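Local structure of antigen, P35 (Borreliella spielmanii A14S, 6HPN) at residues 84-98 and 163-177. The protein is an outer surface protein of the PFam54 family, of unconfirmed function, whose relatives in the Lyme disease spirochaete are thought to contribute to pathogenesis. Residues are numbered along the deposited sequence; the frame is centred on the assembly and turned at random.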
loop_
_atom_site.group_PDB
_atom_site.type_symbol
_atom_site.label_atom_id
_atom_site.label_comp_id
_atom_site.label_asym_id
_atom_site.label_seq_id
_atom_site.Cartn_x
_atom_site.Cartn_y
_atom_site.Cartn_z
ATOM N N SER A 84 2.537 4.213 1.075
ATOM C CA SER A 84 1.366 3.534 1.689
ATOM C C SER A 84 1.160 4.065 3.108
ATOM O O SER A 84 0.042 3.938 3.597
ATOM C CB SER A 84 1.508 2.033 1.689
ATOM O OG SER A 84 2.122 1.562 2.887
ATOM N N LEU A 85 2.201 4.592 3.755
ATOM C CA LEU A 85 2.086 5.254 5.094
ATOM C C LEU A 85 2.229 6.771 4.962
ATOM O O LEU A 85 2.573 7.380 5.967
ATOM C CB LEU A 85 3.162 4.719 6.028
ATOM C CG LEU A 85 3.115 3.213 6.217
ATOM C CD1 LEU A 85 4.438 2.685 6.724
ATOM C CD2 LEU A 85 1.975 2.850 7.152
ATOM N N ASN A 86 1.967 7.325 3.773
ATOM C CA ASN A 86 1.895 8.784 3.479
ATOM C C ASN A 86 3.294 9.407 3.571
ATOM O O ASN A 86 3.394 10.621 3.736
ATOM C CB ASN A 86 0.869 9.487 4.377
ATOM C CG ASN A 86 -0.567 9.264 3.938
ATOM O OD1 ASN A 86 -0.830 8.795 2.826
ATOM N ND2 ASN A 86 -1.507 9.599 4.807
ATOM N N PHE A 87 4.347 8.604 3.456
ATOM C CA PHE A 87 5.746 9.076 3.612
ATOM C C PHE A 87 5.893 9.954 4.871
ATOM O O PHE A 87 6.593 10.995 4.837
ATOM C CB PHE A 87 6.198 9.818 2.347
ATOM C CG PHE A 87 7.599 9.428 1.992
ATOM C CD1 PHE A 87 8.649 9.769 2.824
ATOM C CD2 PHE A 87 7.846 8.587 0.918
ATOM C CE1 PHE A 87 9.933 9.330 2.552
ATOM C CE2 PHE A 87 9.135 8.163 0.631
ATOM C CZ PHE A 87 10.177 8.526 1.460
ATOM N N ASN A 88 5.248 9.561 5.966
ATOM C CA ASN A 88 5.431 10.192 7.288
ATOM C C ASN A 88 6.599 9.486 7.972
ATOM O O ASN A 88 6.388 8.370 8.451
ATOM C CB ASN A 88 4.155 10.089 8.103
ATOM C CG ASN A 88 4.276 10.744 9.463
ATOM O OD1 ASN A 88 5.305 10.668 10.143
ATOM N ND2 ASN A 88 3.198 11.370 9.881
ATOM N N GLU A 89 7.789 10.097 7.973
ATOM C CA GLU A 89 9.038 9.501 8.518
ATOM C C GLU A 89 8.803 9.016 9.950
ATOM O O GLU A 89 9.218 7.863 10.269
ATOM C CB GLU A 89 10.185 10.504 8.582
ATOM C CG GLU A 89 10.936 10.695 7.271
ATOM C CD GLU A 89 10.225 11.618 6.301
ATOM O OE1 GLU A 89 9.034 11.977 6.571
ATOM O OE2 GLU A 89 10.856 11.993 5.296
ATOM N N GLY A 90 8.197 9.871 10.788
ATOM C CA GLY A 90 7.935 9.568 12.205
ATOM C C GLY A 90 7.348 8.180 12.326
ATOM O O GLY A 90 7.966 7.314 12.986
ATOM N N VAL A 91 6.238 7.974 11.617
ATOM C CA VAL A 91 5.386 6.757 11.686
ATOM C C VAL A 91 6.158 5.542 11.172
ATOM O O VAL A 91 5.970 4.444 11.719
ATOM C CB VAL A 91 4.096 6.948 10.877
ATOM C CG1 VAL A 91 3.351 5.628 10.733
ATOM C CG2 VAL A 91 3.204 8.030 11.473
ATOM N N ILE A 92 6.949 5.715 10.125
ATOM C CA ILE A 92 7.693 4.597 9.488
ATOM C C ILE A 92 8.819 4.157 10.446
ATOM O O ILE A 92 8.961 2.939 10.651
ATOM C CB ILE A 92 8.176 5.019 8.083
ATOM C CG1 ILE A 92 6.993 5.424 7.195
ATOM C CG2 ILE A 92 9.031 3.934 7.439
ATOM C CD1 ILE A 92 7.375 6.236 5.954
ATOM N N LEU A 93 9.578 5.091 11.032
ATOM C CA LEU A 93 10.598 4.759 12.073
ATOM C C LEU A 93 9.929 4.000 13.211
ATOM O O LEU A 93 10.389 2.902 13.547
ATOM C CB LEU A 93 11.255 6.030 12.599
ATOM C CG LEU A 93 12.113 6.741 11.555
ATOM C CD1 LEU A 93 12.231 8.229 11.877
ATOM C CD2 LEU A 93 13.473 6.051 11.417
ATOM N N ASN A 94 8.834 4.546 13.720
ATOM C CA ASN A 94 8.139 3.995 14.910
ATOM C C ASN A 94 7.670 2.574 14.584
ATOM O O ASN A 94 7.964 1.671 15.373
ATOM C CB ASN A 94 7.074 4.968 15.413
ATOM C CG ASN A 94 7.725 6.161 16.082
ATOM O OD1 ASN A 94 8.792 6.009 16.670
ATOM N ND2 ASN A 94 7.123 7.341 15.983
ATOM N N LEU A 95 7.013 2.366 13.447
ATOM C CA LEU A 95 6.496 1.031 13.068
ATOM C C LEU A 95 7.689 0.131 12.770
ATOM O O LEU A 95 7.670 -1.007 13.182
ATOM C CB LEU A 95 5.584 1.176 11.851
ATOM C CG LEU A 95 4.937 -0.111 11.362
ATOM C CD1 LEU A 95 3.884 -0.600 12.346
ATOM C CD2 LEU A 95 4.334 0.086 9.972
ATOM N N GLY A 96 8.712 0.663 12.110
ATOM C CA GLY A 96 9.991 -0.037 11.908
ATOM C C GLY A 96 10.494 -0.630 13.215
ATOM O O GLY A 96 10.748 -1.833 13.258
ATOM N N THR A 97 10.644 0.174 14.262
ATOM C CA THR A 97 11.211 -0.294 15.549
ATOM C C THR A 97 10.352 -1.457 16.065
ATOM O O THR A 97 10.895 -2.479 16.475
ATOM C CB THR A 97 11.315 0.865 16.549
ATOM O OG1 THR A 97 12.076 1.921 15.958
ATOM C CG2 THR A 97 11.961 0.455 17.852
ATOM N N ILE A 98 9.039 -1.313 15.989
ATOM C CA ILE A 98 8.063 -2.234 16.640
ATOM C C ILE A 98 8.018 -3.567 15.877
ATOM O O ILE A 98 8.140 -4.637 16.511
ATOM C CB ILE A 98 6.703 -1.521 16.725
ATOM C CG1 ILE A 98 6.807 -0.295 17.627
ATOM C CG2 ILE A 98 5.587 -2.449 17.169
ATOM C CD1 ILE A 98 5.619 0.636 17.537
ATOM N N LYS A 163 -6.646 1.916 2.495
ATOM C CA LYS A 163 -5.488 2.732 2.912
ATOM C C LYS A 163 -5.808 3.377 4.261
ATOM O O LYS A 163 -4.949 3.322 5.154
ATOM C CB LYS A 163 -5.092 3.771 1.863
ATOM C CG LYS A 163 -3.650 4.237 2.012
ATOM C CD LYS A 163 -3.228 5.405 1.186
ATOM C CE LYS A 163 -1.894 5.936 1.649
ATOM N NZ LYS A 163 -1.224 6.737 0.604
ATOM N N GLU A 164 -7.018 3.911 4.432
ATOM C CA GLU A 164 -7.406 4.585 5.701
ATOM C C GLU A 164 -7.309 3.588 6.852
ATOM O O GLU A 164 -6.661 3.938 7.851
ATOM C CB GLU A 164 -8.746 5.290 5.561
ATOM C CG GLU A 164 -8.521 6.781 5.311
ATOM C CD GLU A 164 -9.693 7.558 4.742
ATOM O OE1 GLU A 164 -10.822 6.986 4.646
ATOM O OE2 GLU A 164 -9.473 8.744 4.379
ATOM N N LYS A 165 -7.843 2.376 6.678
ATOM C CA LYS A 165 -7.827 1.294 7.702
ATOM C C LYS A 165 -6.368 0.906 8.017
ATOM O O LYS A 165 -6.031 0.751 9.195
ATOM C CB LYS A 165 -8.704 0.131 7.225
ATOM C CG LYS A 165 -8.814 -1.060 8.176
ATOM C CD LYS A 165 -10.058 -1.112 9.049
ATOM C CE LYS A 165 -9.952 -2.134 10.173
ATOM N NZ LYS A 165 -9.323 -1.541 11.390
ATOM N N TRP A 166 -5.504 0.817 7.015
ATOM C CA TRP A 166 -4.064 0.492 7.181
ATOM C C TRP A 166 -3.338 1.541 8.055
ATOM O O TRP A 166 -2.623 1.173 9.024
ATOM C CB TRP A 166 -3.466 0.376 5.774
ATOM C CG TRP A 166 -1.973 0.465 5.672
ATOM C CD1 TRP A 166 -1.244 1.400 4.986
ATOM C CD2 TRP A 166 -1.020 -0.460 6.215
ATOM N NE1 TRP A 166 0.091 1.125 5.071
ATOM C CE2 TRP A 166 0.259 -0.009 5.823
ATOM C CE3 TRP A 166 -1.124 -1.608 7.008
ATOM C CZ2 TRP A 166 1.425 -0.688 6.188
ATOM C CZ3 TRP A 166 0.032 -2.267 7.371
ATOM C CH2 TRP A 166 1.285 -1.820 6.955
ATOM N N LEU A 167 -3.484 2.814 7.708
ATOM C CA LEU A 167 -2.939 3.945 8.495
ATOM C C LEU A 167 -3.521 3.943 9.926
ATOM O O LEU A 167 -2.766 4.218 10.878
ATOM C CB LEU A 167 -3.287 5.245 7.769
ATOM C CG LEU A 167 -2.554 5.485 6.452
ATOM C CD1 LEU A 167 -3.345 6.457 5.592
ATOM C CD2 LEU A 167 -1.151 6.008 6.680
ATOM N N LYS A 168 -4.820 3.697 10.067
ATOM C CA LYS A 168 -5.490 3.569 11.380
ATOM C C LYS A 168 -4.780 2.453 12.187
ATOM O O LYS A 168 -4.208 2.740 13.290
ATOM C CB LYS A 168 -6.982 3.387 11.090
ATOM C CG LYS A 168 -7.848 2.930 12.252
ATOM C CD LYS A 168 -7.940 3.955 13.338
ATOM C CE LYS A 168 -8.836 3.496 14.470
ATOM N NZ LYS A 168 -8.392 4.077 15.761
ATOM N N ASP A 169 -4.735 1.234 11.665
ATOM C CA ASP A 169 -4.164 0.080 12.412
ATOM C C ASP A 169 -2.713 0.404 12.810
ATOM O O ASP A 169 -2.323 0.104 13.977
ATOM C CB ASP A 169 -4.343 -1.229 11.639
ATOM C CG ASP A 169 -5.788 -1.711 11.645
ATOM O OD1 ASP A 169 -6.603 -1.112 12.337
ATOM O OD2 ASP A 169 -6.109 -2.658 10.928
ATOM N N VAL A 170 -1.969 1.061 11.909
ATOM C CA VAL A 170 -0.539 1.434 12.115
ATOM C C VAL A 170 -0.418 2.491 13.217
ATOM O O VAL A 170 0.470 2.348 14.059
ATOM C CB VAL A 170 0.125 1.917 10.814
ATOM C CG1 VAL A 170 1.321 2.812 11.095
ATOM C CG2 VAL A 170 0.543 0.752 9.925
ATOM N N ASP A 171 -1.237 3.537 13.212
ATOM C CA ASP A 171 -1.208 4.547 14.301
ATOM C C ASP A 171 -1.573 3.863 15.634
ATOM O O ASP A 171 -0.985 4.242 16.645
ATOM C CB ASP A 171 -2.094 5.753 13.973
ATOM C CG ASP A 171 -1.532 6.688 12.912
ATOM O OD1 ASP A 171 -0.302 6.689 12.676
ATOM O OD2 ASP A 171 -2.340 7.402 12.319
ATOM N N ASP A 172 -2.482 2.880 15.635
ATOM C CA ASP A 172 -3.010 2.249 16.876
ATOM C C ASP A 172 -1.918 1.384 17.504
ATOM O O ASP A 172 -1.698 1.489 18.734
ATOM C CB ASP A 172 -4.278 1.438 16.604
ATOM C CG ASP A 172 -5.490 2.319 16.354
ATOM O OD1 ASP A 172 -5.368 3.508 16.584
ATOM O OD2 ASP A 172 -6.548 1.805 15.935
ATOM N N ILE A 173 -1.295 0.542 16.684
ATOM C CA ILE A 173 -0.111 -0.278 17.052
ATOM C C ILE A 173 0.892 0.655 17.737
ATOM O O ILE A 173 1.378 0.310 18.809
ATOM C CB ILE A 173 0.474 -0.972 15.798
ATOM C CG1 ILE A 173 -0.374 -2.164 15.354
ATOM C CG2 ILE A 173 1.902 -1.406 16.018
ATOM C CD1 ILE A 173 -0.081 -2.687 13.927
ATOM N N ILE A 174 1.175 1.807 17.141
ATOM C CA ILE A 174 2.171 2.777 17.678
ATOM C C ILE A 174 1.669 3.346 19.016
ATOM O O ILE A 174 2.446 3.323 19.987
ATOM C CB ILE A 174 2.468 3.873 16.630
ATOM C CG1 ILE A 174 3.246 3.284 15.452
ATOM C CG2 ILE A 174 3.208 5.057 17.232
ATOM C CD1 ILE A 174 3.462 4.243 14.312
ATOM N N LYS A 175 0.435 3.858 19.045
ATOM C CA LYS A 175 -0.179 4.454 20.253
ATOM C C LYS A 175 -0.142 3.418 21.373
ATOM O O LYS A 175 0.334 3.772 22.455
ATOM C CB LYS A 175 -1.606 4.931 19.985
ATOM C CG LYS A 175 -1.737 6.435 19.776
ATOM C CD LYS A 175 -2.636 6.888 18.608
ATOM C CE LYS A 175 -2.077 8.109 17.889
ATOM N NZ LYS A 175 -2.796 8.411 16.626
ATOM N N GLU A 176 -0.579 2.188 21.090
ATOM C CA GLU A 176 -0.769 1.115 22.099
ATOM C C GLU A 176 0.596 0.652 22.614
ATOM O O GLU A 176 0.716 0.431 23.852
ATOM C CB GLU A 176 -1.594 -0.034 21.518
ATOM C CG GLU A 176 -3.040 0.357 21.298
ATOM C CD GLU A 176 -3.805 -0.473 20.285
ATOM O OE1 GLU A 176 -3.317 -1.556 19.908
ATOM O OE2 GLU A 176 -4.892 -0.028 19.875
ATOM N N TYR A 177 1.572 0.531 21.715
ATOM C CA TYR A 177 2.951 0.105 22.037
ATOM C C TYR A 177 3.547 1.146 22.987
ATOM O O TYR A 177 4.286 0.790 23.937
ATOM C CB TYR A 177 3.772 -0.106 20.758
ATOM C CG TYR A 177 5.208 -0.522 20.983
ATOM C CD1 TYR A 177 5.588 -1.857 21.114
ATOM C CD2 TYR A 177 6.207 0.438 21.104
ATOM C CE1 TYR A 177 6.913 -2.216 21.355
ATOM C CE2 TYR A 177 7.527 0.101 21.363
ATOM C CZ TYR A 177 7.887 -1.230 21.483
ATOM O OH TYR A 177 9.211 -1.518 21.713
#
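Helix 89-98 crosses helix 163-177 at 64°, the axes 9.9 Å apart at their closest; the residues just before it, from Ser-84 on, run alongside helix 163-177 too, with the CA atoms of Leu-85 and Leu-167 nearest. There the polar grips come first. Trp-166 gives its indole NE1 to Ser-84 OG at 3.0 Å, a bent bond (138° at the hydrogen) with the hydroxyl tilted out of the ring plane; the same OG is also bonded to Leu-81 O. Leu-85 CD2 approaches the indole obliquely, 3.6 Å from Trp-166 CE2, and also rests on Val-170 CG2. Lys-163, extended beyond CG, carries NZ to Asn-86 OD1 (3.1 Å), nearly in line with the C=O at 160°; Gln-124 of helix 106-135 and Thr-83 O share the ammonium. Asn-86, with positive phi, closes the Schellman motif that ends the preceding helix, while Asn-88 caps the next by accepting from Val-91 N.

Along the helices the contact turns aliphatic. Val-91 CG1 meets Val-170 CG1 at 3.5 Å, and the other Val-170 methyl touches Leu-95 CD2. Ile-174 is a knob among Val-91, Asn-94, Leu-95 and Ile-98, its CD1 lying 3.6 Å from Val-91 O. Farther on, Ile-98 lays CG1 over the centre of the Tyr-177 ring, a CH-pi contact 3.7 Å from the centroid, and its CG2 meets Ile-173 CG2; the phenol OH is bonded to Lys-101.

This chemistry joins two helices of the all-helical Bbcrasp-1-type domain. The shared Lys-163 NZ and the doubly bonded Ser-84 OG orient the residues leading into helix 89-98 against the N-terminal end of 163-177, whereas the aliphatic crossing is held by shape rather than direction.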